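Local coordinates for cysteine synthase (Helicobacter pylori, PDB 6AHI), which uses pyridoxal 5'-phosphate to make L-cysteine and acetate from O-acetyl-L-serine and hydrogen sulfide, and also has cystathionine beta-synthase activity, at residues 178-186 with 223-233; 262-272 with 289-297. All coordinates share one frame; numbering follows the deposited sequence.

Interaction 1 of 2, residues 178-186 with 223-233; sequences GIGSGGTFA and GIGVEFIPPFF
Phe233 meets Phe185 and Ile179 in the apolar part of this contact. The edge of the Phe185 ring points at the face of Phe233 in an offset T-shaped pair, with ring centroids 5.7 Å apart and planes at 83°. Beside it, Ile179 CD1 lies 3.7 Å from Phe233 CZ, while Ala186 CB sits at the edge of the Phe233 ring. With CG2 of Ile179 anti to the backbone N, this branch turns to Val226 CG1 (3.7 Å) and Pro230 CG. Ala186 CB also packs on Phe232 CB at 3.8 Å.

A single backbone hydrogen bond joins the segments: Gly225 N donates to Ile179 O over 2.8 Å, nearly straight at 168° and in the carbonyl plane. Ser181 O faces the edge of the Phe232 ring, 3.4 Å from Phe232 CD2, and is equally close to Pro230 CB. Within 178-186, Gly183 N donates to Ser181 OG, closing an ST turn at the start of helix 183-195.

The turn is the glycine-rich phosphate cup of this family: Gly180 N, Gly182 N, Ser181 OG and Thr184 OG1 all hydrogen-bond the phosphate of the pyridoxal-lysine at position 46. Asn152 also bonds Ser181 OG. Loop 223-233 thus packs carbon against the turn, while the N-H groups of Gly180 and Gly182 are directed to the phosphate, and the nearby helix N-terminus would probably steady the phosphate's negative charge.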
loop_
_atom_site.group_PDB
_atom_site.type_symbol
_atom_site.label_atom_id
_atom_site.label_comp_id
_atom_site.label_asym_id
_atom_site.label_seq_id
_atom_site.Cartn_x
_atom_site.Cartn_y
_atom_site.Cartn_z
ATOM N N GLY A 178 -19.886 -3.993 1.360
ATOM C CA GLY A 178 -19.714 -5.291 1.990
ATOM C C GLY A 178 -19.962 -5.223 3.495
ATOM O O GLY A 178 -19.675 -4.209 4.149
ATOM N N ILE A 179 -20.498 -6.329 4.025
ATOM C CA ILE A 179 -20.806 -6.494 5.441
ATOM C C ILE A 179 -19.989 -7.668 5.973
ATOM O O ILE A 179 -20.102 -8.790 5.442
ATOM C CB ILE A 179 -22.305 -6.733 5.658
ATOM C CG1 ILE A 179 -23.117 -5.485 5.321
ATOM C CG2 ILE A 179 -22.583 -7.243 7.080
ATOM C CD1 ILE A 179 -24.534 -5.790 4.973
ATOM N N GLY A 180 -19.155 -7.359 6.975
ATOM C CA GLY A 180 -18.540 -8.319 7.879
ATOM C C GLY A 180 -19.190 -8.217 9.246
ATOM O O GLY A 180 -20.148 -8.894 9.505
ATOM N N SER A 181 -18.682 -7.309 10.083
ATOM C CA SER A 181 -19.347 -6.939 11.342
ATOM C C SER A 181 -20.606 -6.123 11.019
ATOM O O SER A 181 -21.533 -6.106 11.759
ATOM C CB SER A 181 -18.425 -6.136 12.207
ATOM O OG SER A 181 -18.083 -4.921 11.546
ATOM N N GLY A 182 -20.577 -5.382 9.900
ATOM C CA GLY A 182 -21.667 -4.487 9.543
ATOM C C GLY A 182 -21.411 -3.033 9.918
ATOM O O GLY A 182 -22.239 -2.192 9.626
ATOM N N GLY A 183 -20.305 -2.731 10.598
ATOM C CA GLY A 183 -20.023 -1.366 11.069
ATOM C C GLY A 183 -19.844 -0.359 9.935
ATOM O O GLY A 183 -20.428 0.721 9.956
ATOM N N THR A 184 -19.004 -0.690 8.951
ATOM C CA THR A 184 -18.740 0.238 7.822
ATOM C C THR A 184 -20.055 0.630 7.149
ATOM O O THR A 184 -20.347 1.832 6.964
ATOM C CB THR A 184 -17.807 -0.365 6.769
ATOM O OG1 THR A 184 -16.553 -0.686 7.365
ATOM C CG2 THR A 184 -17.516 0.583 5.623
ATOM N N PHE A 185 -20.844 -0.400 6.803
ATOM C CA PHE A 185 -22.099 -0.223 6.100
ATOM C C PHE A 185 -23.071 0.602 6.947
ATOM O O PHE A 185 -23.603 1.608 6.480
ATOM C CB PHE A 185 -22.703 -1.582 5.740
ATOM C CG PHE A 185 -24.052 -1.511 5.083
ATOM C CD1 PHE A 185 -24.194 -0.913 3.854
ATOM C CD2 PHE A 185 -25.180 -2.037 5.702
ATOM C CE1 PHE A 185 -25.437 -0.832 3.247
ATOM C CE2 PHE A 185 -26.419 -1.966 5.090
ATOM C CZ PHE A 185 -26.537 -1.388 3.846
ATOM N N ALA A 186 -23.268 0.205 8.203
ATOM C CA ALA A 186 -24.270 0.822 9.050
ATOM C C ALA A 186 -23.920 2.275 9.392
ATOM O O ALA A 186 -24.807 3.128 9.445
ATOM C CB ALA A 186 -24.459 0.021 10.326
ATOM N N GLY A 223 -13.280 -11.220 4.432
ATOM C CA GLY A 223 -13.558 -9.970 5.109
ATOM C C GLY A 223 -15.044 -9.695 5.254
ATOM O O GLY A 223 -15.434 -8.977 6.148
ATOM N N ILE A 224 -15.869 -10.283 4.381
ATOM C CA ILE A 224 -17.301 -10.077 4.420
ATOM C C ILE A 224 -17.972 -11.442 4.575
ATOM O O ILE A 224 -17.385 -12.456 4.282
ATOM C CB ILE A 224 -17.830 -9.319 3.174
ATOM C CG1 ILE A 224 -17.531 -10.077 1.879
ATOM C CG2 ILE A 224 -17.293 -7.898 3.125
ATOM C CD1 ILE A 224 -18.290 -9.572 0.683
ATOM N N GLY A 225 -19.229 -11.419 4.999
ATOM C CA GLY A 225 -20.007 -12.612 5.260
ATOM C C GLY A 225 -20.400 -12.666 6.710
ATOM O O GLY A 225 -19.588 -12.322 7.590
ATOM N N VAL A 226 -21.656 -13.058 6.942
ATOM C CA VAL A 226 -22.190 -13.232 8.267
ATOM C C VAL A 226 -22.875 -14.602 8.336
ATOM O O VAL A 226 -23.432 -15.127 7.342
ATOM C CB VAL A 226 -23.173 -12.105 8.635
ATOM C CG1 VAL A 226 -22.581 -10.741 8.351
ATOM C CG2 VAL A 226 -24.494 -12.260 7.922
ATOM N N GLU A 227 -22.848 -15.158 9.538
ATOM C CA GLU A 227 -23.545 -16.415 9.856
ATOM C C GLU A 227 -24.828 -16.140 10.662
ATOM O O GLU A 227 -25.555 -17.090 10.986
ATOM C CB GLU A 227 -22.612 -17.359 10.613
ATOM C CG GLU A 227 -21.302 -17.606 9.883
ATOM C CD GLU A 227 -20.432 -18.731 10.428
ATOM O OE1 GLU A 227 -20.968 -19.844 10.644
ATOM O OE2 GLU A 227 -19.212 -18.494 10.634
ATOM N N PHE A 228 -25.096 -14.861 10.961
ATOM C CA PHE A 228 -26.235 -14.355 11.714
ATOM C C PHE A 228 -26.400 -12.852 11.434
ATOM O O PHE A 228 -25.492 -12.211 10.893
ATOM C CB PHE A 228 -26.044 -14.604 13.223
ATOM C CG PHE A 228 -24.736 -14.107 13.798
ATOM C CD1 PHE A 228 -24.488 -12.748 13.935
ATOM C CD2 PHE A 228 -23.774 -15.000 14.238
ATOM C CE1 PHE A 228 -23.299 -12.296 14.483
ATOM C CE2 PHE A 228 -22.576 -14.543 14.771
ATOM C CZ PHE A 228 -22.339 -13.193 14.886
ATOM N N ILE A 229 -27.542 -12.291 11.844
ATOM C CA ILE A 229 -27.862 -10.848 11.641
ATOM C C ILE A 229 -26.951 -10.006 12.535
ATOM O O ILE A 229 -26.905 -10.217 13.740
ATOM C CB ILE A 229 -29.346 -10.538 11.944
ATOM C CG1 ILE A 229 -30.331 -11.379 11.125
ATOM C CG2 ILE A 229 -29.601 -9.046 11.775
ATOM C CD1 ILE A 229 -30.197 -11.247 9.608
ATOM N N PRO A 230 -26.173 -9.050 11.979
ATOM C CA PRO A 230 -25.479 -8.036 12.782
ATOM C C PRO A 230 -26.441 -7.214 13.629
ATOM O O PRO A 230 -27.557 -6.928 13.198
ATOM C CB PRO A 230 -24.830 -7.113 11.739
ATOM C CG PRO A 230 -24.666 -8.015 10.548
ATOM C CD PRO A 230 -25.906 -8.892 10.541
ATOM N N PRO A 231 -26.049 -6.796 14.852
ATOM C CA PRO A 231 -26.922 -5.986 15.704
ATOM C C PRO A 231 -26.959 -4.486 15.341
ATOM O O PRO A 231 -27.478 -3.683 16.103
ATOM C CB PRO A 231 -26.286 -6.233 17.088
ATOM C CG PRO A 231 -24.809 -6.314 16.795
ATOM C CD PRO A 231 -24.752 -7.081 15.492
ATOM N N PHE A 232 -26.438 -4.103 14.179
ATOM C CA PHE A 232 -26.247 -2.653 13.887
ATOM C C PHE A 232 -27.327 -2.098 12.960
ATOM O O PHE A 232 -27.334 -0.908 12.720
ATOM C CB PHE A 232 -24.872 -2.374 13.275
ATOM C CG PHE A 232 -23.724 -2.722 14.183
ATOM C CD1 PHE A 232 -23.685 -2.254 15.488
ATOM C CD2 PHE A 232 -22.693 -3.543 13.744
ATOM C CE1 PHE A 232 -22.630 -2.588 16.326
ATOM C CE2 PHE A 232 -21.636 -3.874 14.580
ATOM C CZ PHE A 232 -21.605 -3.392 15.872
ATOM N N PHE A 233 -28.242 -2.955 12.496
ATOM C CA PHE A 233 -29.123 -2.641 11.393
ATOM C C PHE A 233 -30.538 -2.269 11.845
ATOM O O PHE A 233 -31.372 -2.016 10.992
ATOM C CB PHE A 233 -29.192 -3.813 10.413
ATOM C CG PHE A 233 -27.904 -4.138 9.700
ATOM C CD1 PHE A 233 -26.803 -3.302 9.774
ATOM C CD2 PHE A 233 -27.796 -5.302 8.953
ATOM C CE1 PHE A 233 -25.621 -3.623 9.122
ATOM C CE2 PHE A 233 -26.615 -5.630 8.311
ATOM C CZ PHE A 233 -25.523 -4.791 8.400
#

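Interaction 2 of 2, residues 262-272 with 289-297; sequences LLVGSSSGAAF and LTIFPDVAD
Phe292 lies against Ser268, Phe272, Val264 and Leu262, and its ring forms the apolar centre of the contact. Leu262 CD1 and Phe272 CD1 both reach the ring edge in its plane, the first 4.0 Å from Phe292 CE2 and the second 3.8 Å from Phe292 CZ. Val264 CG1 approaches Phe292 CD2 obliquely. CG of Phe292 stands anti to its carbonyl carbon (chi1 -69°), a turn that carries the ring alongside Ser268 CB. Leu36 and Ala34 of strand 31-36 also touch this ring.

The helical segment 266-272 runs nearly antiparallel to strand 289-292, the axes 7.6 Å apart at closest approach. Farther along it, Ala271 CB rests 3.5 Å from Thr290 OG1, a hydroxyl bonded to Val176 O. Toward the helix start, Ser267 OG lies 3.6 Å from Pro293 CG.

Two backbone hydrogen bonds frame the single bridge between Val264 and Val295. Gly265 N donates to Asp294 O (2.9 Å) and Ala296 N to Leu263 O (3.0 Å), each donor standing well above the plane of the carbonyl it meets.

At the polar edge, one water bonds Ser267 OG, Ser268 OG, Asp294 N and Asp294 OD1, the last at 2.6 Å. A second water links Ser267 N to Asp294 OD1. The other carboxylate oxygen, Asp294 OD2, is held by Tyr299 OH and Asn76 ND2. Ser267 OG also hydrogen-bonds N1 of the pyridoxal-lysine at position 46, as is usual for the serine facing the pyridine nitrogen in this fold type. The first water, itself held by Asp294 and Ser268, donates to Ser267 OG and so probably limits the rotation of that hydroxyl beside the pyridine nitrogen.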
loop_
_atom_site.group_PDB
_atom_site.type_symbol
_atom_site.label_atom_id
_atom_site.label_comp_id
_atom_site.label_asym_id
_atom_site.label_seq_id
_atom_site.Cartn_x
_atom_site.Cartn_y
_atom_site.Cartn_z
ATOM N N LEU A 262 -6.064 -1.410 -10.086
ATOM C CA LEU A 262 -6.441 -1.416 -8.690
ATOM C C LEU A 262 -6.083 -2.786 -8.095
ATOM O O LEU A 262 -6.569 -3.821 -8.559
ATOM C CB LEU A 262 -7.934 -1.116 -8.568
ATOM C CG LEU A 262 -8.317 0.349 -8.720
ATOM C CD1 LEU A 262 -9.771 0.499 -9.141
ATOM C CD2 LEU A 262 -8.051 1.129 -7.437
ATOM N N LEU A 263 -5.231 -2.776 -7.068
ATOM C CA LEU A 263 -4.773 -3.985 -6.413
ATOM C C LEU A 263 -5.494 -4.147 -5.070
ATOM O O LEU A 263 -4.957 -3.823 -3.997
ATOM C CB LEU A 263 -3.256 -3.900 -6.239
ATOM C CG LEU A 263 -2.482 -3.769 -7.548
ATOM C CD1 LEU A 263 -1.034 -3.453 -7.258
ATOM C CD2 LEU A 263 -2.604 -5.059 -8.368
ATOM N N VAL A 264 -6.733 -4.635 -5.148
ATOM C CA VAL A 264 -7.637 -4.651 -4.019
ATOM C C VAL A 264 -8.007 -6.089 -3.670
ATOM O O VAL A 264 -7.870 -6.992 -4.481
ATOM C CB VAL A 264 -8.888 -3.815 -4.294
ATOM C CG1 VAL A 264 -8.554 -2.329 -4.341
ATOM C CG2 VAL A 264 -9.600 -4.267 -5.557
ATOM N N GLY A 265 -8.470 -6.286 -2.430
ATOM C CA GLY A 265 -8.844 -7.629 -1.944
ATOM C C GLY A 265 -10.121 -8.146 -2.594
ATOM O O GLY A 265 -10.840 -7.424 -3.275
ATOM N N SER A 266 -10.428 -9.426 -2.345
ATOM C CA SER A 266 -11.617 -10.077 -2.884
ATOM C C SER A 266 -12.909 -9.392 -2.387
ATOM O O SER A 266 -13.925 -9.430 -3.076
ATOM C CB SER A 266 -11.582 -11.554 -2.572
ATOM O OG SER A 266 -11.593 -11.733 -1.176
ATOM N N SER A 267 -12.893 -8.760 -1.208
ATOM C CA SER A 267 -14.105 -8.107 -0.696
ATOM C C SER A 267 -14.389 -6.815 -1.488
ATOM O O SER A 267 -15.554 -6.429 -1.611
ATOM C CB SER A 267 -14.056 -7.823 0.769
ATOM O OG SER A 267 -13.157 -6.784 1.094
ATOM N N SER A 268 -13.358 -6.207 -2.070
ATOM C CA SER A 268 -13.498 -5.094 -3.014
ATOM C C SER A 268 -14.107 -5.562 -4.344
ATOM O O SER A 268 -14.996 -4.927 -4.872
ATOM C CB SER A 268 -12.166 -4.395 -3.245
ATOM O OG SER A 268 -11.673 -3.797 -2.052
ATOM N N GLY A 269 -13.598 -6.657 -4.903
ATOM C CA GLY A 269 -14.188 -7.226 -6.107
ATOM C C GLY A 269 -15.660 -7.557 -5.898
ATOM O O GLY A 269 -16.477 -7.334 -6.791
ATOM N N ALA A 270 -15.993 -8.102 -4.720
ATOM C CA ALA A 270 -17.372 -8.480 -4.417
ATOM C C ALA A 270 -18.252 -7.223 -4.360
ATOM O O ALA A 270 -19.322 -7.191 -4.977
ATOM C CB ALA A 270 -17.479 -9.253 -3.128
ATOM N N ALA A 271 -17.805 -6.211 -3.615
ATOM C CA ALA A 271 -18.495 -4.930 -3.532
ATOM C C ALA A 271 -18.694 -4.329 -4.914
ATOM O O ALA A 271 -19.795 -3.814 -5.224
ATOM C CB ALA A 271 -17.748 -3.980 -2.647
ATOM N N PHE A 272 -17.646 -4.352 -5.730
ATOM C CA PHE A 272 -17.712 -3.790 -7.043
ATOM C C PHE A 272 -18.765 -4.479 -7.935
ATOM O O PHE A 272 -19.542 -3.779 -8.581
ATOM C CB PHE A 272 -16.343 -3.796 -7.724
ATOM C CG PHE A 272 -16.376 -3.050 -9.026
ATOM C CD1 PHE A 272 -16.625 -1.684 -9.030
ATOM C CD2 PHE A 272 -16.216 -3.703 -10.230
ATOM C CE1 PHE A 272 -16.644 -0.982 -10.225
ATOM C CE2 PHE A 272 -16.277 -3.004 -11.420
ATOM C CZ PHE A 272 -16.512 -1.645 -11.416
ATOM N N LEU A 289 -22.294 4.702 -4.963
ATOM C CA LEU A 289 -21.088 4.749 -4.148
ATOM C C LEU A 289 -20.798 3.355 -3.591
ATOM O O LEU A 289 -21.735 2.700 -3.073
ATOM C CB LEU A 289 -21.311 5.720 -3.000
ATOM C CG LEU A 289 -20.292 5.703 -1.867
ATOM C CD1 LEU A 289 -18.912 6.164 -2.317
ATOM C CD2 LEU A 289 -20.803 6.563 -0.730
ATOM N N THR A 290 -19.531 2.939 -3.646
ATOM C CA THR A 290 -19.079 1.722 -2.936
ATOM C C THR A 290 -17.749 2.018 -2.209
ATOM O O THR A 290 -17.174 3.067 -2.330
ATOM C CB THR A 290 -19.070 0.517 -3.888
ATOM O OG1 THR A 290 -18.886 -0.705 -3.158
ATOM C CG2 THR A 290 -17.979 0.622 -4.925
ATOM N N ILE A 291 -17.274 1.037 -1.445
ATOM C CA ILE A 291 -16.052 1.120 -0.692
ATOM C C ILE A 291 -15.222 -0.108 -1.048
ATOM O O ILE A 291 -15.751 -1.231 -1.008
ATOM C CB ILE A 291 -16.327 1.179 0.828
ATOM C CG1 ILE A 291 -17.115 2.434 1.206
ATOM C CG2 ILE A 291 -15.029 1.087 1.625
ATOM C CD1 ILE A 291 -17.882 2.241 2.462
ATOM N N PHE A 292 -13.944 0.115 -1.348
ATOM C CA PHE A 292 -12.955 -0.934 -1.515
ATOM C C PHE A 292 -12.158 -1.061 -0.225
ATOM O O PHE A 292 -11.291 -0.234 0.037
ATOM C CB PHE A 292 -12.028 -0.629 -2.695
ATOM C CG PHE A 292 -12.670 -0.714 -4.052
ATOM C CD1 PHE A 292 -13.975 -1.139 -4.200
ATOM C CD2 PHE A 292 -11.960 -0.374 -5.193
ATOM C CE1 PHE A 292 -14.556 -1.239 -5.449
ATOM C CE2 PHE A 292 -12.547 -0.450 -6.446
ATOM C CZ PHE A 292 -13.839 -0.901 -6.580
ATOM N N PRO A 293 -12.429 -2.071 0.625
ATOM C CA PRO A 293 -11.870 -2.086 1.978
ATOM C C PRO A 293 -10.355 -2.286 2.167
ATOM O O PRO A 293 -9.806 -1.663 3.050
ATOM C CB PRO A 293 -12.663 -3.201 2.683
ATOM C CG PRO A 293 -13.931 -3.319 1.892
ATOM C CD PRO A 293 -13.480 -3.082 0.466
ATOM N N ASP A 294 -9.685 -3.125 1.372
ATOM C CA ASP A 294 -8.294 -3.459 1.690
ATOM C C ASP A 294 -7.503 -3.838 0.435
ATOM O O ASP A 294 -8.062 -4.027 -0.623
ATOM C CB ASP A 294 -8.246 -4.515 2.800
ATOM C CG ASP A 294 -8.340 -5.977 2.398
ATOM O OD1 ASP A 294 -8.906 -6.273 1.318
ATOM O OD2 ASP A 294 -7.907 -6.836 3.238
ATOM N N VAL A 295 -6.181 -3.953 0.628
ATOM C CA VAL A 295 -5.195 -4.206 -0.398
ATOM C C VAL A 295 -5.110 -5.696 -0.717
ATOM O O VAL A 295 -5.242 -6.542 0.177
ATOM C CB VAL A 295 -3.795 -3.695 0.008
ATOM C CG1 VAL A 295 -3.766 -2.207 0.197
ATOM C CG2 VAL A 295 -3.238 -4.397 1.238
ATOM N N ALA A 296 -4.803 -5.992 -1.984
ATOM C CA ALA A 296 -4.690 -7.369 -2.481
ATOM C C ALA A 296 -3.445 -8.086 -1.918
ATOM O O ALA A 296 -3.448 -9.304 -1.831
ATOM C CB ALA A 296 -4.651 -7.389 -3.988
ATOM N N ASP A 297 -2.400 -7.319 -1.577
ATOM C CA ASP A 297 -1.062 -7.832 -1.272
ATOM C C ASP A 297 -1.087 -8.882 -0.169
ATOM O O ASP A 297 -0.273 -9.790 -0.186
ATOM C CB ASP A 297 -0.116 -6.730 -0.796
ATOM C CG ASP A 297 0.072 -5.632 -1.809
ATOM O OD1 ASP A 297 -0.963 -5.053 -2.284
ATOM O OD2 ASP A 297 1.226 -5.359 -2.114
HETATM O O HOH W 1 -10.991 -5.510 -0.041
HETATM O O HOH W 2 -10.684 -8.817 0.911
#

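Overall arrangement
Interaction 1 closes along the chain before interaction 2 opens, and their centres lie 16 Å apart. Both lie at the six-stranded mixed sheet, in which strand 287-292 runs parallel to and beside strand 174-178, the strand leading into the turn of 178-186. The two contacts touch directly: Thr184 CG2 packs on Ile291 CD1, and Ile224 reaches Ser267 and Ala270 on helix 266-281. Cofactor contacts are divided between them: the turn after strand 174-178 holds the phosphate, and the start of helix 266-281 meets the pyridine nitrogen of the same cofactor. Asp297 of interaction 2 extends to Arg298 of the second subunit.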